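Local coordinates for protein tyrosine phosphatase (Orf virus, PDB 5NCR) that dephosphorylates phosphotyrosine as a homodimeric viral phosphatase of triple substrate specificity and probably helps the virus to evade host interferon signalling, at residues L79-K84 against L162-F167; N86-M91 against R168-K173. The protein carries 2 engineered substitutions. All coordinates share one frame; numbering follows the deposited sequence.

Both contacts pin the long connection between strand 73-76 and helix 90-103 to the C-terminal helix 165-177: contact 1 at the helix's N-terminal end, contact 2 at its next turns, with centres about 10 Å apart. The side chain of Asp81 in contact 1 approaches a bound phosphate ion to about 3 Å and touches Arg118, the signature-motif arginine, consistent with a place at the edge of the phosphate-binding pocket, while contact 2 anchors the later part of the connection. The two also touch directly. Leu162 O probably accepts from Arg168 NH1 at 3.0 Å, Leu162 CD2 packs on Leu171 CD1 at 3.5 Å, and Leu79 CD2 meets Ile90 CD1 at 3.5 Å.

Contact 1. Residues L79-K84 against L162-F167. Engineered in segment 79-84: Lys84 (natural residue Thr).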
ATOM      1  N   LEU B  79     -16.683  -1.609 -24.221  1.00 31.83           N
ATOM      2  CA  LEU B  79     -15.951  -2.475 -23.330  1.00 30.10           C
ATOM      3  C   LEU B  79     -16.973  -3.158 -22.475  1.00 33.02           C
ATOM      4  O   LEU B  79     -18.054  -2.602 -22.192  1.00 30.91           O
ATOM      5  CB  LEU B  79     -15.023  -1.680 -22.392  1.00 28.96           C
ATOM      6  CG  LEU B  79     -13.737  -1.103 -22.948  1.00 33.89           C
ATOM      7  CD1 LEU B  79     -13.161  -0.111 -22.009  1.00 34.33           C
ATOM      8  CD2 LEU B  79     -12.713  -2.150 -23.189  1.00 35.65           C
ATOM      9  N   ARG B  80     -16.605  -4.389 -22.083  1.00 31.05           N
ATOM     10  CA  ARG B  80     -17.345  -5.250 -21.183  1.00 32.09           C
ATOM     11  C   ARG B  80     -16.660  -5.107 -19.820  1.00 35.33           C
ATOM     12  O   ARG B  80     -15.425  -5.072 -19.750  1.00 34.03           O
ATOM     13  CB  ARG B  80     -17.314  -6.725 -21.649  1.00 32.63           C
ATOM     14  CG  ARG B  80     -18.300  -7.595 -20.859  1.00 40.38           C
ATOM     15  CD  ARG B  80     -18.549  -8.971 -21.445  1.00 45.19           C
ATOM     16  NE  ARG B  80     -19.543  -9.708 -20.659  1.00 55.57           N
ATOM     17  CZ  ARG B  80     -19.278 -10.710 -19.826  1.00 70.83           C
ATOM     18  NH1 ARG B  80     -18.033 -11.145 -19.672  1.00 51.50           N
ATOM     19  NH2 ARG B  80     -20.258 -11.304 -19.159  1.00 63.53           N
ATOM     20  N   ASP B  81     -17.464  -4.984 -18.747  1.00 31.45           N
ATOM     21  CA  ASP B  81     -16.908  -4.897 -17.416  1.00 29.57           C
ATOM     22  C   ASP B  81     -16.718  -6.340 -16.894  1.00 33.58           C
ATOM     23  O   ASP B  81     -17.592  -6.888 -16.227  1.00 35.09           O
ATOM     24  CB  ASP B  81     -17.773  -4.008 -16.506  1.00 30.48           C
ATOM     25  CG  ASP B  81     -17.293  -3.935 -15.072  1.00 38.64           C
ATOM     26  OD1 ASP B  81     -16.095  -4.189 -14.837  1.00 41.22           O
ATOM     27  OD2 ASP B  81     -18.115  -3.613 -14.186  1.00 36.00           O
ATOM     28  N   ASP B  82     -15.597  -6.963 -17.263  1.00 29.23           N
ATOM     29  CA  ASP B  82     -15.277  -8.345 -16.850  1.00 30.55           C
ATOM     30  C   ASP B  82     -13.784  -8.543 -16.536  1.00 35.15           C
ATOM     31  O   ASP B  82     -13.006  -7.578 -16.608  1.00 31.80           O
ATOM     32  CB  ASP B  82     -15.785  -9.369 -17.862  1.00 33.61           C
ATOM     33  CG  ASP B  82     -15.173  -9.257 -19.245  1.00 44.70           C
ATOM     34  OD1 ASP B  82     -14.034  -8.777 -19.351  1.00 41.74           O
ATOM     35  OD2 ASP B  82     -15.795  -9.740 -20.213  1.00 57.40           O
ATOM     36  N   ASP B  83     -13.382  -9.792 -16.213  1.00 34.21           N
ATOM     37  CA  ASP B  83     -12.013 -10.083 -15.812  1.00 35.86           C
ATOM     38  C   ASP B  83     -11.072 -10.470 -16.954  1.00 41.48           C
ATOM     39  O   ASP B  83      -9.901 -10.748 -16.677  1.00 42.46           O
ATOM     40  CB  ASP B  83     -11.972 -11.138 -14.677  1.00 40.39           C
ATOM     41  CG  ASP B  83     -12.612 -12.476 -14.976  1.00 64.73           C
ATOM     42  OD1 ASP B  83     -13.274 -12.600 -16.033  1.00 69.97           O
ATOM     43  OD2 ASP B  83     -12.473 -13.400 -14.139  1.00 73.10           O
ATOM     44  N   LYS B  84     -11.510 -10.445 -18.209  1.00 36.99           N
ATOM     45  CA  LYS B  84     -10.579 -10.825 -19.281  1.00 37.03           C
ATOM     46  C   LYS B  84     -10.373  -9.718 -20.315  1.00 38.85           C
ATOM     47  O   LYS B  84      -9.462  -9.791 -21.126  1.00 39.07           O
ATOM     48  CB  LYS B  84     -11.001 -12.156 -19.926  1.00 41.65           C
ATOM     49  CG  LYS B  84     -10.689 -13.401 -19.073  1.00 53.05           C
ATOM     50  CD  LYS B  84      -9.190 -13.746 -19.022  1.00 60.61           C
ATOM     51  CE  LYS B  84      -8.896 -15.174 -19.436  1.00 59.99           C
ATOM     52  NZ  LYS B  84      -7.447 -15.501 -19.329  1.00 50.54           N
ATOM     53  N   LEU B 162     -13.282   1.683  -9.770  1.00 21.24           N
ATOM     54  CA  LEU B 162     -12.283   0.746 -10.273  1.00 21.06           C
ATOM     55  C   LEU B 162     -12.126  -0.513  -9.402  1.00 25.19           C
ATOM     56  O   LEU B 162     -11.037  -0.855  -8.936  1.00 26.98           O
ATOM     57  CB  LEU B 162     -10.974   1.535 -10.436  1.00 20.57           C
ATOM     58  CG  LEU B 162      -9.811   0.933 -11.217  1.00 25.42           C
ATOM     59  CD1 LEU B 162     -10.233   0.368 -12.572  1.00 25.66           C
ATOM     60  CD2 LEU B 162      -8.728   1.962 -11.347  1.00 24.54           C
ATOM     61  N   GLU B 163     -13.250  -1.166  -9.149  1.00 22.35           N
ATOM     62  CA  GLU B 163     -13.356  -2.371  -8.341  1.00 22.69           C
ATOM     63  C   GLU B 163     -12.822  -3.556  -9.133  1.00 28.77           C
ATOM     64  O   GLU B 163     -12.248  -4.483  -8.559  1.00 29.82           O
ATOM     65  CB  GLU B 163     -14.830  -2.593  -7.903  1.00 24.43           C
ATOM     66  CG  GLU B 163     -15.475  -1.374  -7.232  1.00 28.05           C
ATOM     67  CD  GLU B 163     -14.792  -0.899  -5.967  1.00 39.53           C
ATOM     68  OE1 GLU B 163     -14.346  -1.770  -5.194  1.00 33.43           O
ATOM     69  OE2 GLU B 163     -14.669   0.330  -5.761  1.00 28.98           O
ATOM     70  N   ASN B 164     -12.993  -3.509 -10.460  1.00 24.08           N
ATOM     71  CA  ASN B 164     -12.525  -4.510 -11.404  1.00 24.63           C
ATOM     72  C   ASN B 164     -10.985  -4.616 -11.272  1.00 27.27           C
ATOM     73  O   ASN B 164     -10.249  -3.705 -11.670  1.00 23.96           O
ATOM     74  CB  ASN B 164     -12.937  -4.111 -12.827  1.00 27.30           C
ATOM     75  CG  ASN B 164     -12.623  -5.134 -13.873  1.00 35.32           C
ATOM     76  OD1 ASN B 164     -11.552  -5.709 -13.913  1.00 25.26           O
ATOM     77  ND2 ASN B 164     -13.551  -5.390 -14.752  1.00 24.26           N
ATOM     78  N   ALA B 165     -10.532  -5.720 -10.644  1.00 24.34           N
ATOM     79  CA  ALA B 165      -9.125  -6.037 -10.385  1.00 22.85           C
ATOM     80  C   ALA B 165      -8.333  -6.216 -11.679  1.00 24.67           C
ATOM     81  O   ALA B 165      -7.192  -5.802 -11.731  1.00 23.62           O
ATOM     82  CB  ALA B 165      -9.023  -7.281  -9.531  1.00 24.28           C
ATOM     83  N   ASN B 166      -8.959  -6.761 -12.743  1.00 21.97           N
ATOM     84  CA  ASN B 166      -8.356  -6.953 -14.068  1.00 22.60           C
ATOM     85  C   ASN B 166      -7.897  -5.612 -14.662  1.00 25.79           C
ATOM     86  O   ASN B 166      -6.745  -5.481 -15.087  1.00 25.71           O
ATOM     87  CB  ASN B 166      -9.340  -7.693 -15.010  1.00 21.07           C
ATOM     88  CG  ASN B 166      -9.085  -7.578 -16.508  1.00 36.85           C
ATOM     89  OD1 ASN B 166      -9.989  -7.252 -17.296  1.00 31.20           O
ATOM     90  ND2 ASN B 166      -7.877  -7.873 -16.943  1.00 22.20           N
ATOM     91  N   PHE B 167      -8.780  -4.615 -14.633  1.00 22.88           N
ATOM     92  CA  PHE B 167      -8.531  -3.273 -15.145  1.00 20.89           C
ATOM     93  C   PHE B 167      -7.514  -2.573 -14.265  1.00 20.03           C
ATOM     94  O   PHE B 167      -6.624  -1.907 -14.787  1.00 18.36           O
ATOM     95  CB  PHE B 167      -9.839  -2.442 -15.153  1.00 21.98           C
ATOM     96  CG  PHE B 167     -10.921  -2.833 -16.140  1.00 24.66           C
ATOM     97  CD1 PHE B 167     -10.717  -3.876 -17.054  1.00 28.18           C
ATOM     98  CD2 PHE B 167     -12.136  -2.149 -16.174  1.00 25.51           C
ATOM     99  CE1 PHE B 167     -11.724  -4.244 -17.957  1.00 30.07           C
ATOM    100  CE2 PHE B 167     -13.140  -2.521 -17.078  1.00 28.66           C
ATOM    101  CZ  PHE B 167     -12.924  -3.558 -17.967  1.00 27.62           C
TER
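Asn164 reaches from the start of helix 165-177 to Asp81 and Asp82, in the loop that follows strand 73-76 of the dual-specificity phosphatase fold; in related cysteine-based phosphatases the corresponding loop carries the general acid. Asn164 is the helix N-cap, and its side chain can be followed outward. CB lies 3.7 Å from Asp81 OD1. With CG anti to the backbone N (chi1 -174°), the amide is carried toward the loop, and CG is about equally near Asp81 OD1 and Asp82 O. OD1 accepts from Phe167 N at 3.1 Å, the capping bond, its donor well above the carbonyl plane. ND2 spends its two N-H groups on the loop: one runs to Asp81 OD1 (2.8 Å, 172°), nearly along that oxygen's C-O axis, the other to Asp82 O (2.9 Å, 170°). Both acceptors lie in or close to the amide plane, which fixes its rotation. Asparagine suits the place because one short side chain both caps the helix and donates twice. Asp81 also packs against Arg118 of the phosphate-binding signature loop, beside the bound phosphate.

Within the loop, Asp82 OD1 accepts from Lys84 N, forming an Asx turn, and from Thr85 OG1; OD2 forms a salt bridge with Arg80 NH1 (2.7 Å). Asn166 lays its CB 4.3 Å from Asp83 CB. The flat ring of Phe167 serves as a floor: Arg80 O meets its edge at CZ (3.4 Å), and Asn164 ND2 sits 3.6 Å above the ring plane, over its centre.

Contact 2. Residues N86-M91 against R168-K173; sequences NIASIM and RYQLIK
In this dual-specificity phosphatase domain, the turn leading into helix 90-103 is tied to helix 165-177 by Gln170, whose amide docks on the backbone of Ile87 and Ala88. Its chain is extended beyond CG (chi2 -179°), which gives glutamine the length to reach across. OE1 accepts from Ile87 N at 2.9 Å in an almost straight bond (175°), the donor tilted 23° from the carbonyl plane, and more weakly from Ala88 N at 3.4 Å. Ala88 N is shared with Asn86 OD1, which takes it at 3.3 Å and closes an Asx turn; the two oxygens, both acceptors, do not bond each other. The other branch of the amide, NE2, donates to Thr85 O.

Beside these bonds the contact turns apolar. Ile87 CG1 lies 3.5 Å from Gln170 CD, and CD1 continues to Leu171 CG at 4.1 Å. Leu171 in turn sends CD2 to Met91 CG (3.9 Å), the unbranched Met91 bending at chi2 and chi3 and crossing Leu171 at about a right angle. Because the amide both accepts from and donates to the backbone, Gln170 can fix the path of the turn without bringing a charge beside the buried Ile87, Met91 and Leu171.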
ATOM      1  N   ASN B  86      -9.160  -6.569 -22.264  1.00 33.08           N
ATOM      2  CA  ASN B  86      -7.906  -5.884 -22.539  1.00 31.98           C
ATOM      3  C   ASN B  86      -8.134  -4.369 -22.740  1.00 30.80           C
ATOM      4  O   ASN B  86      -8.876  -3.948 -23.623  1.00 30.27           O
ATOM      5  CB  ASN B  86      -7.231  -6.500 -23.778  1.00 33.94           C
ATOM      6  CG  ASN B  86      -5.840  -5.982 -24.062  1.00 57.13           C
ATOM      7  OD1 ASN B  86      -5.159  -5.448 -23.190  1.00 44.95           O
ATOM      8  ND2 ASN B  86      -5.380  -6.132 -25.294  1.00 55.26           N
ATOM      9  N   ILE B  87      -7.482  -3.565 -21.911  1.00 25.49           N
ATOM     10  CA  ILE B  87      -7.560  -2.098 -21.948  1.00 24.04           C
ATOM     11  C   ILE B  87      -6.186  -1.462 -22.217  1.00 26.47           C
ATOM     12  O   ILE B  87      -6.091  -0.234 -22.327  1.00 23.35           O
ATOM     13  CB  ILE B  87      -8.259  -1.496 -20.689  1.00 26.58           C
ATOM     14  CG1 ILE B  87      -7.523  -1.880 -19.373  1.00 27.10           C
ATOM     15  CG2 ILE B  87      -9.733  -1.860 -20.662  1.00 27.57           C
ATOM     16  CD1 ILE B  87      -7.575  -0.848 -18.267  1.00 26.97           C
ATOM     17  N   ALA B  88      -5.133  -2.306 -22.307  1.00 27.08           N
ATOM     18  CA  ALA B  88      -3.737  -1.926 -22.564  1.00 27.87           C
ATOM     19  C   ALA B  88      -3.550  -1.184 -23.880  1.00 31.96           C
ATOM     20  O   ALA B  88      -2.699  -0.308 -23.929  1.00 31.83           O
ATOM     21  CB  ALA B  88      -2.828  -3.146 -22.522  1.00 29.16           C
ATOM     22  N   SER B  89      -4.317  -1.502 -24.943  1.00 30.24           N
ATOM     23  CA  SER B  89      -4.147  -0.714 -26.184  1.00 30.63           C
ATOM     24  C   SER B  89      -5.140   0.475 -26.276  1.00 30.68           C
ATOM     25  O   SER B  89      -4.839   1.478 -26.926  1.00 29.20           O
ATOM     26  CB  SER B  89      -4.156  -1.590 -27.430  1.00 36.89           C
ATOM     27  OG  SER B  89      -5.342  -2.353 -27.546  1.00 52.47           O
ATOM     28  N   ILE B  90      -6.258   0.420 -25.546  1.00 26.86           N
ATOM     29  CA  ILE B  90      -7.236   1.521 -25.500  1.00 25.68           C
ATOM     30  C   ILE B  90      -6.696   2.696 -24.649  1.00 27.43           C
ATOM     31  O   ILE B  90      -6.857   3.868 -25.019  1.00 24.95           O
ATOM     32  CB  ILE B  90      -8.585   0.995 -24.934  1.00 29.08           C
ATOM     33  CG1 ILE B  90      -9.341   0.153 -25.974  1.00 31.26           C
ATOM     34  CG2 ILE B  90      -9.483   2.116 -24.350  1.00 29.33           C
ATOM     35  CD1 ILE B  90     -10.340  -0.852 -25.340  1.00 35.30           C
ATOM     36  N   MET B  91      -6.080   2.371 -23.493  1.00 25.24           N
ATOM     37  CA  MET B  91      -5.607   3.371 -22.535  1.00 26.13           C
ATOM     38  C   MET B  91      -4.621   4.407 -23.095  1.00 28.51           C
ATOM     39  O   MET B  91      -4.882   5.584 -22.874  1.00 27.90           O
ATOM     40  CB  MET B  91      -5.038   2.727 -21.262  1.00 29.79           C
ATOM     41  CG  MET B  91      -5.283   3.570 -20.015  1.00 34.83           C
ATOM     42  SD  MET B  91      -6.997   4.205 -19.826  1.00 39.77           S
ATOM     43  CE  MET B  91      -7.938   2.723 -19.747  1.00 35.60           C
ATOM     44  N   ARG B 168      -7.683  -2.672 -12.931  1.00 17.62           N
ATOM     45  CA  ARG B 168      -6.790  -2.023 -11.975  1.00 17.97           C
ATOM     46  C   ARG B 168      -5.376  -2.573 -12.133  1.00 21.21           C
ATOM     47  O   ARG B 168      -4.441  -1.791 -12.104  1.00 22.68           O
ATOM     48  CB  ARG B 168      -7.305  -2.180 -10.541  1.00 18.14           C
ATOM     49  CG  ARG B 168      -6.920  -1.017  -9.614  1.00 26.61           C
ATOM     50  CD  ARG B 168      -7.700  -1.027  -8.301  1.00 20.71           C
ATOM     51  NE  ARG B 168      -7.436  -2.235  -7.535  1.00 24.64           N
ATOM     52  CZ  ARG B 168      -8.278  -3.247  -7.398  1.00 27.65           C
ATOM     53  NH1 ARG B 168      -9.474  -3.206  -7.969  1.00 18.69           N
ATOM     54  NH2 ARG B 168      -7.938  -4.305  -6.675  1.00 24.18           N
ATOM     55  N   TYR B 169      -5.221  -3.894 -12.355  1.00 18.96           N
ATOM     56  CA  TYR B 169      -3.914  -4.506 -12.542  1.00 20.47           C
ATOM     57  C   TYR B 169      -3.294  -3.986 -13.848  1.00 24.05           C
ATOM     58  O   TYR B 169      -2.128  -3.596 -13.850  1.00 24.73           O
ATOM     59  CB  TYR B 169      -4.012  -6.049 -12.566  1.00 25.46           C
ATOM     60  CG  TYR B 169      -2.684  -6.740 -12.816  1.00 31.65           C
ATOM     61  CD1 TYR B 169      -1.753  -6.897 -11.792  1.00 35.16           C
ATOM     62  CD2 TYR B 169      -2.368  -7.246 -14.073  1.00 34.74           C
ATOM     63  CE1 TYR B 169      -0.539  -7.555 -12.010  1.00 39.60           C
ATOM     64  CE2 TYR B 169      -1.157  -7.902 -14.304  1.00 37.91           C
ATOM     65  CZ  TYR B 169      -0.241  -8.049 -13.270  1.00 49.55           C
ATOM     66  OH  TYR B 169       0.951  -8.703 -13.486  1.00 58.04           O
ATOM     67  N   GLN B 170      -4.083  -3.945 -14.951  1.00 20.57           N
ATOM     68  CA  GLN B 170      -3.597  -3.439 -16.242  1.00 19.44           C
ATOM     69  C   GLN B 170      -3.113  -1.975 -16.129  1.00 21.35           C
ATOM     70  O   GLN B 170      -2.114  -1.619 -16.740  1.00 21.80           O
ATOM     71  CB  GLN B 170      -4.660  -3.555 -17.329  1.00 20.58           C
ATOM     72  CG  GLN B 170      -4.921  -4.993 -17.755  1.00 26.21           C
ATOM     73  CD  GLN B 170      -5.958  -5.018 -18.852  1.00 27.64           C
ATOM     74  OE1 GLN B 170      -5.688  -4.712 -20.008  1.00 23.13           O
ATOM     75  NE2 GLN B 170      -7.160  -5.378 -18.529  1.00 25.02           N
ATOM     76  N   LEU B 171      -3.805  -1.160 -15.331  1.00 16.62           N
ATOM     77  CA  LEU B 171      -3.435   0.237 -15.068  1.00 17.57           C
ATOM     78  C   LEU B 171      -2.161   0.319 -14.229  1.00 20.88           C
ATOM     79  O   LEU B 171      -1.285   1.126 -14.518  1.00 19.85           O
ATOM     80  CB  LEU B 171      -4.590   0.988 -14.388  1.00 17.64           C
ATOM     81  CG  LEU B 171      -5.828   1.246 -15.259  1.00 21.77           C
ATOM     82  CD1 LEU B 171      -6.992   1.662 -14.418  1.00 22.08           C
ATOM     83  CD2 LEU B 171      -5.574   2.322 -16.285  1.00 21.31           C
ATOM     84  N   ILE B 172      -2.037  -0.544 -13.216  1.00 20.31           N
ATOM     85  CA  ILE B 172      -0.816  -0.627 -12.392  1.00 19.79           C
ATOM     86  C   ILE B 172       0.351  -0.954 -13.316  1.00 25.50           C
ATOM     87  O   ILE B 172       1.344  -0.251 -13.275  1.00 26.39           O
ATOM     88  CB  ILE B 172      -0.961  -1.600 -11.198  1.00 21.21           C
ATOM     89  CG1 ILE B 172      -1.984  -1.046 -10.173  1.00 19.68           C
ATOM     90  CG2 ILE B 172       0.410  -1.913 -10.518  1.00 19.80           C
ATOM     91  CD1 ILE B 172      -2.599  -2.073  -9.239  1.00 22.28           C
ATOM     92  N   LYS B 173       0.217  -1.982 -14.167  1.00 23.86           N
ATOM     93  CA  LYS B 173       1.279  -2.405 -15.108  1.00 25.56           C
ATOM     94  C   LYS B 173       1.733  -1.261 -16.009  1.00 30.66           C
ATOM     95  O   LYS B 173       2.927  -0.997 -16.141  1.00 31.60           O
ATOM     96  CB  LYS B 173       0.823  -3.575 -15.997  1.00 27.76           C
ATOM     97  CG  LYS B 173       0.726  -4.934 -15.321  1.00 44.63           C
ATOM     98  CD  LYS B 173       2.048  -5.566 -14.924  1.00 65.66           C
ATOM     99  CE  LYS B 173       2.759  -6.341 -16.017  1.00 86.39           C
ATOM    100  NZ  LYS B 173       3.976  -6.998 -15.474  1.00 98.64           N
TER